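PDB 3SB1: hydrogenase expression protein, which is of unknown function but, as a member of the HupH/HyaF family, probably takes part in the expression or maturation of hydrogenase. Local coordinates for residues 58-63 with 130-135; 105-108 with 113-116; 117-120 with 124-127. All coordinates share one frame; numbering follows the deposited sequence.

Interaction 1. Residues 58-63 with 130-135; sequences HHLLET and IEVAFV
L60 is the residue through which the end of helix 48-63 meets the chain leaving strand 125-132. Its CG is turned trans to the backbone N (chi1 178°), carrying both methyls outward to the other segment. CD2 lies over the middle of the F134 ring in a CH-pi contact, 4.0 Å from the ring centroid and 10° off the normal. CD1 sits farther out, above and just beyond the rim, 3.6 Å from F134 CE2. L60 CD2 also meets A133 CA at 3.6 Å and touches V132 CG1 at 4.0 Å, so one methyl fills the angle between the strand end and the ring. The next residue, L61, turns to the second subunit: its O binds R143 NH2 there and its side chain packs on V146 of that subunit. At T63 the helix closes on itself, OG1 and N both bonding H59 O from opposite faces of its carbonyl plane, with OG1 also bonded to E65 N. No hydrogen bond joins the two segments; the contact is purely apolar packing. V132 continues it along the helix to H56 and L57, its backbone pairs with S67 of strand 67-69, and F134 leaves the sheet to pack on R143 of the second subunit.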
loop_
_atom_site.group_PDB
_atom_site.type_symbol
_atom_site.label_atom_id
_atom_site.label_comp_id
_atom_site.label_asym_id
_atom_site.label_seq_id
_atom_site.Cartn_x
_atom_site.Cartn_y
_atom_site.Cartn_z
ATOM N N HIS A 58 -14.010 14.735 -6.083
ATOM C CA HIS A 58 -14.264 15.364 -7.358
ATOM C C HIS A 58 -12.941 15.998 -7.888
ATOM O O HIS A 58 -12.611 15.842 -9.043
ATOM C CB HIS A 58 -15.327 16.417 -7.199
ATOM C CG HIS A 58 -15.736 17.053 -8.485
ATOM N ND1 HIS A 58 -15.268 18.289 -8.886
ATOM C CD2 HIS A 58 -16.569 16.627 -9.458
ATOM C CE1 HIS A 58 -15.820 18.604 -10.046
ATOM N NE2 HIS A 58 -16.610 17.612 -10.416
ATOM N N HIS A 59 -12.209 16.673 -6.998
ATOM C CA HIS A 59 -10.966 17.360 -7.347
ATOM C C HIS A 59 -9.917 16.363 -7.842
ATOM O O HIS A 59 -9.217 16.600 -8.830
ATOM C CB HIS A 59 -10.432 18.142 -6.144
ATOM C CG HIS A 59 -9.235 18.976 -6.454
ATOM N ND1 HIS A 59 -9.331 20.125 -7.194
ATOM C CD2 HIS A 59 -7.926 18.826 -6.151
ATOM C CE1 HIS A 59 -8.133 20.671 -7.321
ATOM N NE2 HIS A 59 -7.268 19.915 -6.677
ATOM N N LEU A 60 -9.804 15.239 -7.142
ATOM C CA LEU A 60 -8.842 14.214 -7.492
ATOM C C LEU A 60 -9.174 13.687 -8.892
ATOM O O LEU A 60 -8.283 13.532 -9.725
ATOM C CB LEU A 60 -8.926 13.081 -6.484
ATOM C CG LEU A 60 -8.009 11.908 -6.761
ATOM C CD1 LEU A 60 -6.555 12.265 -6.706
ATOM C CD2 LEU A 60 -8.315 10.727 -5.797
ATOM N N LEU A 61 -10.433 13.359 -9.136
ATOM C CA LEU A 61 -10.839 12.863 -10.420
ATOM C C LEU A 61 -10.632 13.858 -11.559
ATOM O O LEU A 61 -10.160 13.518 -12.585
ATOM C CB LEU A 61 -12.315 12.436 -10.370
ATOM C CG LEU A 61 -12.538 11.233 -9.442
ATOM C CD1 LEU A 61 -14.009 11.190 -8.961
ATOM C CD2 LEU A 61 -12.121 10.000 -10.257
ATOM N N GLU A 62 -10.934 15.107 -11.317
ATOM C CA GLU A 62 -10.810 16.086 -12.371
ATOM C C GLU A 62 -9.371 16.524 -12.642
ATOM O O GLU A 62 -8.997 16.695 -13.789
ATOM C CB GLU A 62 -11.649 17.298 -12.002
ATOM C CG GLU A 62 -13.151 17.055 -11.879
ATOM C CD GLU A 62 -13.904 16.749 -13.176
ATOM O OE1 GLU A 62 -13.378 16.941 -14.306
ATOM O OE2 GLU A 62 -15.078 16.326 -13.029
ATOM N N THR A 63 -8.586 16.657 -11.587
ATOM C CA THR A 63 -7.250 17.224 -11.703
ATOM C C THR A 63 -6.072 16.284 -11.510
ATOM O O THR A 63 -4.971 16.615 -11.884
ATOM C CB THR A 63 -7.056 18.374 -10.719
ATOM O OG1 THR A 63 -6.831 17.866 -9.410
ATOM C CG2 THR A 63 -8.265 19.379 -10.774
ATOM N N ILE A 130 -6.973 12.442 6.796
ATOM C CA ILE A 130 -7.600 11.757 5.678
ATOM C C ILE A 130 -6.787 12.175 4.443
ATOM O O ILE A 130 -6.385 13.341 4.289
ATOM C CB ILE A 130 -9.063 12.177 5.414
ATOM C CG1 ILE A 130 -9.957 12.004 6.633
ATOM C CG2 ILE A 130 -9.616 11.346 4.236
ATOM C CD1 ILE A 130 -10.149 10.586 7.037
ATOM N N GLU A 131 -6.488 11.215 3.590
ATOM C CA GLU A 131 -5.792 11.509 2.323
ATOM C C GLU A 131 -6.699 11.031 1.212
ATOM O O GLU A 131 -7.158 9.893 1.254
ATOM C CB GLU A 131 -4.418 10.862 2.284
ATOM C CG GLU A 131 -3.565 11.275 1.108
ATOM C CD GLU A 131 -2.108 10.714 1.213
ATOM O OE1 GLU A 131 -1.792 9.928 2.121
ATOM O OE2 GLU A 131 -1.278 11.108 0.390
ATOM N N VAL A 132 -7.094 11.959 0.308
ATOM C CA VAL A 132 -7.919 11.638 -0.830
ATOM C C VAL A 132 -6.914 11.529 -1.992
ATOM O O VAL A 132 -6.307 12.500 -2.421
ATOM C CB VAL A 132 -9.022 12.606 -1.033
ATOM C CG1 VAL A 132 -9.760 12.309 -2.376
ATOM C CG2 VAL A 132 -9.971 12.664 0.203
ATOM N N ALA A 133 -6.733 10.313 -2.470
ATOM C CA ALA A 133 -5.679 9.958 -3.418
ATOM C C ALA A 133 -5.889 8.579 -3.974
ATOM O O ALA A 133 -6.579 7.742 -3.363
ATOM C CB ALA A 133 -4.316 9.998 -2.639
ATOM N N PHE A 134 -5.254 8.294 -5.122
ATOM C CA PHE A 134 -5.289 6.971 -5.676
ATOM C C PHE A 134 -4.443 5.969 -4.828
ATOM O O PHE A 134 -4.788 4.788 -4.709
ATOM C CB PHE A 134 -4.925 6.946 -7.169
ATOM C CG PHE A 134 -5.799 7.827 -7.993
ATOM C CD1 PHE A 134 -7.133 7.478 -8.211
ATOM C CD2 PHE A 134 -5.342 9.032 -8.541
ATOM C CE1 PHE A 134 -7.990 8.297 -8.953
ATOM C CE2 PHE A 134 -6.205 9.832 -9.296
ATOM C CZ PHE A 134 -7.508 9.480 -9.498
ATOM N N VAL A 135 -3.411 6.483 -4.187
ATOM C CA VAL A 135 -2.610 5.694 -3.239
ATOM C C VAL A 135 -1.903 6.742 -2.369
ATOM O O VAL A 135 -1.520 7.801 -2.865
ATOM C CB VAL A 135 -1.639 4.715 -3.894
ATOM C CG1 VAL A 135 -0.613 5.468 -4.707
ATOM C CG2 VAL A 135 -0.980 3.843 -2.821
#

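Interaction 2. Residues 105-108 with 113-116; sequences LDET and VWWI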
loop_
_atom_site.group_PDB
_atom_site.type_symbol
_atom_site.label_atom_id
_atom_site.label_comp_id
_atom_site.label_asym_id
_atom_site.label_seq_id
_atom_site.Cartn_x
_atom_site.Cartn_y
_atom_site.Cartn_z
ATOM N N LEU A 105 -1.943 3.230 7.196
ATOM C CA LEU A 105 -2.567 3.903 6.051
ATOM C C LEU A 105 -3.633 2.940 5.630
ATOM O O LEU A 105 -3.360 1.949 4.940
ATOM C CB LEU A 105 -1.579 4.240 4.930
ATOM C CG LEU A 105 -0.317 4.935 5.488
ATOM C CD1 LEU A 105 0.742 3.903 5.867
ATOM C CD2 LEU A 105 0.303 6.007 4.528
ATOM N N ASP A 106 -4.854 3.225 6.033
ATOM C CA ASP A 106 -5.956 2.317 5.779
ATOM C C ASP A 106 -6.953 2.894 4.791
ATOM O O ASP A 106 -7.486 3.995 5.000
ATOM C CB ASP A 106 -6.687 1.991 7.071
ATOM C CG ASP A 106 -5.814 1.197 8.058
ATOM O OD1 ASP A 106 -5.007 0.375 7.601
ATOM O OD2 ASP A 106 -5.877 1.466 9.273
ATOM N N GLU A 107 -7.237 2.148 3.749
ATOM C CA GLU A 107 -8.275 2.601 2.828
ATOM C C GLU A 107 -9.608 2.413 3.589
ATOM O O GLU A 107 -9.829 1.385 4.292
ATOM C CB GLU A 107 -8.275 1.794 1.527
ATOM C CG GLU A 107 -9.059 2.490 0.434
ATOM C CD GLU A 107 -8.782 1.999 -0.929
ATOM O OE1 GLU A 107 -8.335 0.813 -1.033
ATOM O OE2 GLU A 107 -8.979 2.837 -1.875
ATOM N N THR A 108 -10.478 3.389 3.477
ATOM C CA THR A 108 -11.825 3.285 4.039
ATOM C C THR A 108 -12.710 2.461 3.069
ATOM O O THR A 108 -12.266 1.951 2.034
ATOM C CB THR A 108 -12.471 4.660 4.261
ATOM O OG1 THR A 108 -12.765 5.275 2.999
ATOM C CG2 THR A 108 -11.511 5.542 5.087
ATOM N N VAL A 113 -10.292 7.154 -0.510
ATOM C CA VAL A 113 -10.322 7.841 0.783
ATOM C C VAL A 113 -9.599 7.016 1.792
ATOM O O VAL A 113 -10.026 5.894 2.107
ATOM C CB VAL A 113 -11.767 8.108 1.227
ATOM C CG1 VAL A 113 -11.793 8.924 2.561
ATOM C CG2 VAL A 113 -12.615 8.802 0.110
ATOM N N TRP A 114 -8.475 7.548 2.276
ATOM C CA TRP A 114 -7.583 6.851 3.176
ATOM C C TRP A 114 -7.476 7.501 4.511
ATOM O O TRP A 114 -7.414 8.740 4.578
ATOM C CB TRP A 114 -6.157 6.780 2.526
ATOM C CG TRP A 114 -6.089 6.207 1.160
ATOM C CD1 TRP A 114 -6.457 6.820 -0.037
ATOM C CD2 TRP A 114 -5.667 4.878 0.801
ATOM N NE1 TRP A 114 -6.309 5.942 -1.076
ATOM C CE2 TRP A 114 -5.786 4.756 -0.616
ATOM C CE3 TRP A 114 -5.112 3.838 1.521
ATOM C CZ2 TRP A 114 -5.404 3.608 -1.273
ATOM C CZ3 TRP A 114 -4.723 2.686 0.842
ATOM C CH2 TRP A 114 -4.916 2.569 -0.509
ATOM N N TRP A 115 -7.380 6.692 5.568
ATOM C CA TRP A 115 -7.243 7.199 6.965
ATOM C C TRP A 115 -5.798 6.902 7.383
ATOM O O TRP A 115 -5.391 5.741 7.420
ATOM C CB TRP A 115 -8.193 6.502 7.916
ATOM C CG TRP A 115 -8.317 7.166 9.243
ATOM C CD1 TRP A 115 -7.406 7.200 10.253
ATOM C CD2 TRP A 115 -9.479 7.870 9.724
ATOM N NE1 TRP A 115 -7.919 7.934 11.328
ATOM C CE2 TRP A 115 -9.201 8.306 11.029
ATOM C CE3 TRP A 115 -10.742 8.076 9.213
ATOM C CZ2 TRP A 115 -10.144 8.995 11.808
ATOM C CZ3 TRP A 115 -11.674 8.794 9.988
ATOM C CH2 TRP A 115 -11.354 9.228 11.272
ATOM N N ILE A 116 -5.060 7.958 7.700
ATOM C CA ILE A 116 -3.660 7.868 8.029
ATOM C C ILE A 116 -3.410 8.248 9.492
ATOM O O ILE A 116 -3.975 9.233 10.000
ATOM C CB ILE A 116 -2.881 8.858 7.133
ATOM C CG1 ILE A 116 -3.357 8.734 5.661
ATOM C CG2 ILE A 116 -1.376 8.680 7.306
ATOM C CD1 ILE A 116 -3.146 7.392 5.037
HETATM O O HOH W 1 -5.001 4.396 9.878
#
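D106 and W115 form the hydrogen-bonded pair between the two non-hydrogen-bonded pairs L105-I116 and E107-W114 of this antiparallel hairpin. D106 N reaches W115 O at 2.9 Å, and W115 N reaches D106 O at 2.8 Å. At the loop end V113 O takes two bonds from one residue: T108 N comes nearly straight onto the carbonyl at 2.9 Å, while T108 OG1, also at 2.9 Å, stands above the carbonyl plane. The OG1 is bonded to F110 N as well, an ST turn that ties the loop to the strand pair.

Stacking joins E107 to W114. With CG trans to the backbone N (chi1 -164°) and the chain extended, E107 runs across one face of the indole; CB lies 3.8 Å from the six-membered ring centroid, and the carboxylate plane is only 12° from the ring plane. Its OE2 is held by G112 N and by S141 OG of the second subunit, while W114 NE1 binds A133 O.

A water lies 3.1 Å from D106 OD2 and 2.8 Å from W115 O, but the main partner of that carboxylate is R85 in a salt bridge. R85 also makes a cation-pi contact with W115, whose NE1 binds Q128 OE1.

The two strands are two of the three inner strands of the five-stranded antiparallel sheet. Strand 93-97 adjoins the L105-E107 side, strand 125-132 the V113-I116 side, and helix 78-88 covers the face bearing W115.

Interaction 3. Residues 117-120 with 124-127; sequences IHRN and AVTT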
loop_
_atom_site.group_PDB
_atom_site.type_symbol
_atom_site.label_atom_id
_atom_site.label_comp_id
_atom_site.label_asym_id
_atom_site.label_seq_id
_atom_site.Cartn_x
_atom_site.Cartn_y
_atom_site.Cartn_z
ATOM N N ILE A 117 -2.620 7.428 10.180
ATOM C CA ILE A 117 -2.220 7.745 11.543
ATOM C C ILE A 117 -0.727 7.466 11.673
ATOM O O ILE A 117 -0.262 6.367 11.288
ATOM C CB ILE A 117 -2.945 6.894 12.632
ATOM C CG1 ILE A 117 -4.453 7.042 12.582
ATOM C CG2 ILE A 117 -2.322 7.208 14.032
ATOM C CD1 ILE A 117 -5.179 5.969 13.373
ATOM N N HIS A 118 0.036 8.448 12.156
ATOM C CA HIS A 118 1.443 8.179 12.499
ATOM C C HIS A 118 1.614 8.266 14.011
ATOM O O HIS A 118 1.152 9.185 14.626
ATOM C CB HIS A 118 2.445 9.181 11.939
ATOM C CG HIS A 118 3.846 8.803 12.250
ATOM N ND1 HIS A 118 4.622 9.420 13.217
ATOM C CD2 HIS A 118 4.601 7.784 11.755
ATOM C CE1 HIS A 118 5.801 8.804 13.266
ATOM N NE2 HIS A 118 5.804 7.823 12.401
ATOM N N ARG A 119 2.276 7.258 14.582
ATOM C CA ARG A 119 2.638 7.261 15.983
ATOM C C ARG A 119 4.178 7.266 16.102
ATOM O O ARG A 119 4.896 6.588 15.320
ATOM C CB ARG A 119 2.111 6.013 16.688
ATOM C CG ARG A 119 0.617 5.949 16.761
ATOM C CD ARG A 119 0.146 4.595 17.372
ATOM N NE ARG A 119 -1.310 4.512 17.317
ATOM C CZ ARG A 119 -2.146 5.072 18.180
ATOM N NH1 ARG A 119 -1.718 5.706 19.279
ATOM N NH2 ARG A 119 -3.456 4.913 18.017
ATOM N N ASN A 120 4.678 7.995 17.092
ATOM C CA ASN A 120 6.091 7.971 17.394
ATOM C C ASN A 120 6.454 6.684 18.106
ATOM O O ASN A 120 5.609 5.822 18.354
ATOM C CB ASN A 120 6.583 9.212 18.118
ATOM C CG ASN A 120 5.992 9.381 19.492
ATOM O OD1 ASN A 120 5.508 8.409 20.117
ATOM N ND2 ASN A 120 6.075 10.620 20.019
ATOM N N ALA A 124 2.588 7.797 20.754
ATOM C CA ALA A 124 1.821 9.020 20.691
ATOM C C ALA A 124 1.515 9.360 19.240
ATOM O O ALA A 124 2.372 9.231 18.391
ATOM C CB ALA A 124 2.603 10.189 21.326
ATOM N N VAL A 125 0.282 9.745 18.970
ATOM C CA VAL A 125 -0.109 10.144 17.596
ATOM C C VAL A 125 0.477 11.506 17.306
ATOM O O VAL A 125 0.268 12.473 18.113
ATOM C CB VAL A 125 -1.638 10.221 17.453
ATOM C CG1 VAL A 125 -2.071 10.812 16.137
ATOM C CG2 VAL A 125 -2.272 8.815 17.647
ATOM N N THR A 126 1.300 11.587 16.265
ATOM C CA THR A 126 1.910 12.867 15.812
ATOM C C THR A 126 1.080 13.545 14.743
ATOM O O THR A 126 1.152 14.791 14.582
ATOM C CB THR A 126 3.341 12.717 15.281
ATOM O OG1 THR A 126 3.368 11.929 14.099
ATOM C CG2 THR A 126 4.271 12.096 16.377
ATOM N N THR A 127 0.339 12.758 13.992
ATOM C CA THR A 127 -0.588 13.271 12.952
ATOM C C THR A 127 -1.629 12.220 12.638
ATOM O O THR A 127 -1.344 11.007 12.656
ATOM C CB THR A 127 0.138 13.674 11.633
ATOM O OG1 THR A 127 -0.751 14.383 10.767
ATOM C CG2 THR A 127 0.715 12.481 10.829
#
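H118 has CG trans to its backbone N (chi1 -176°), and T126 holds OG1 between its own N and carbonyl carbon (chi1 65°); together these torsions bring the hydroxyl to the imidazole edge. This cross-strand pair marks a beta bulge near the open-surface end of the hairpin of strands 113-119 and 125-132. T126 OG1 lies in the ring plane, 2.9 Å from H118 ND1, and either atom could be the donor. The other ring nitrogen, NE2, is bonded to D100 O, so the imidazole is fixed at both nitrogens.

The bulge is an extra residue on the second strand: H118 pairs with T127, whereas R119 pairs with V125, and T126 between them has a helix-like backbone conformation that turns the chain. H118 N gives a bond to T127 O at 3.0 Å, and T126 N gives one to H118 O at 2.9 Å, so both backbone polar atoms of H118 are used across the hairpin.

On the other face, bearing R119 and V125, the extended R119 chain lays one face of its guanidinium against V125 CG2, which stands above that face, offset toward the rim, with NH1 3.6 Å away from CG2. NH1 is bonded to G123 O in the connecting loop. I117 CG2 reaches the same V125 methyl, CG2, at 4.0 Å, so it is flanked by an aliphatic branch and a charged plane.

The loop is closed by N120 and A124. N120 N bonds A124 O at 2.9 Å, in the carbonyl plane, and R119 CA also rests against A124 O. In return A124 N binds the side-chain oxygen N120 OD1 at 3.1 Å, standing 47° out of the amide plane.

How the interactions relate
All three contacts hang on one antiparallel sheet and lie within the family's conserved C-terminal region. Along the chain, the helix end of interaction 1 comes first, then the hairpins of interactions 2 and 3, and finally 130-135, so interaction 1 encloses the other two. Strand 113-119 is shared by interactions 2 and 3, and strand 125-132 by interactions 1 and 3. The centres of interactions 1 and 2 are about 12 Å apart, and these two touch, with E131 N bonded to W114 O; interaction 3 lies about 14 Å from interaction 2 and 23 Å from interaction 1. The sheet thus runs from an exposed hairpin end to a buried end against helix 48-63 and the second subunit.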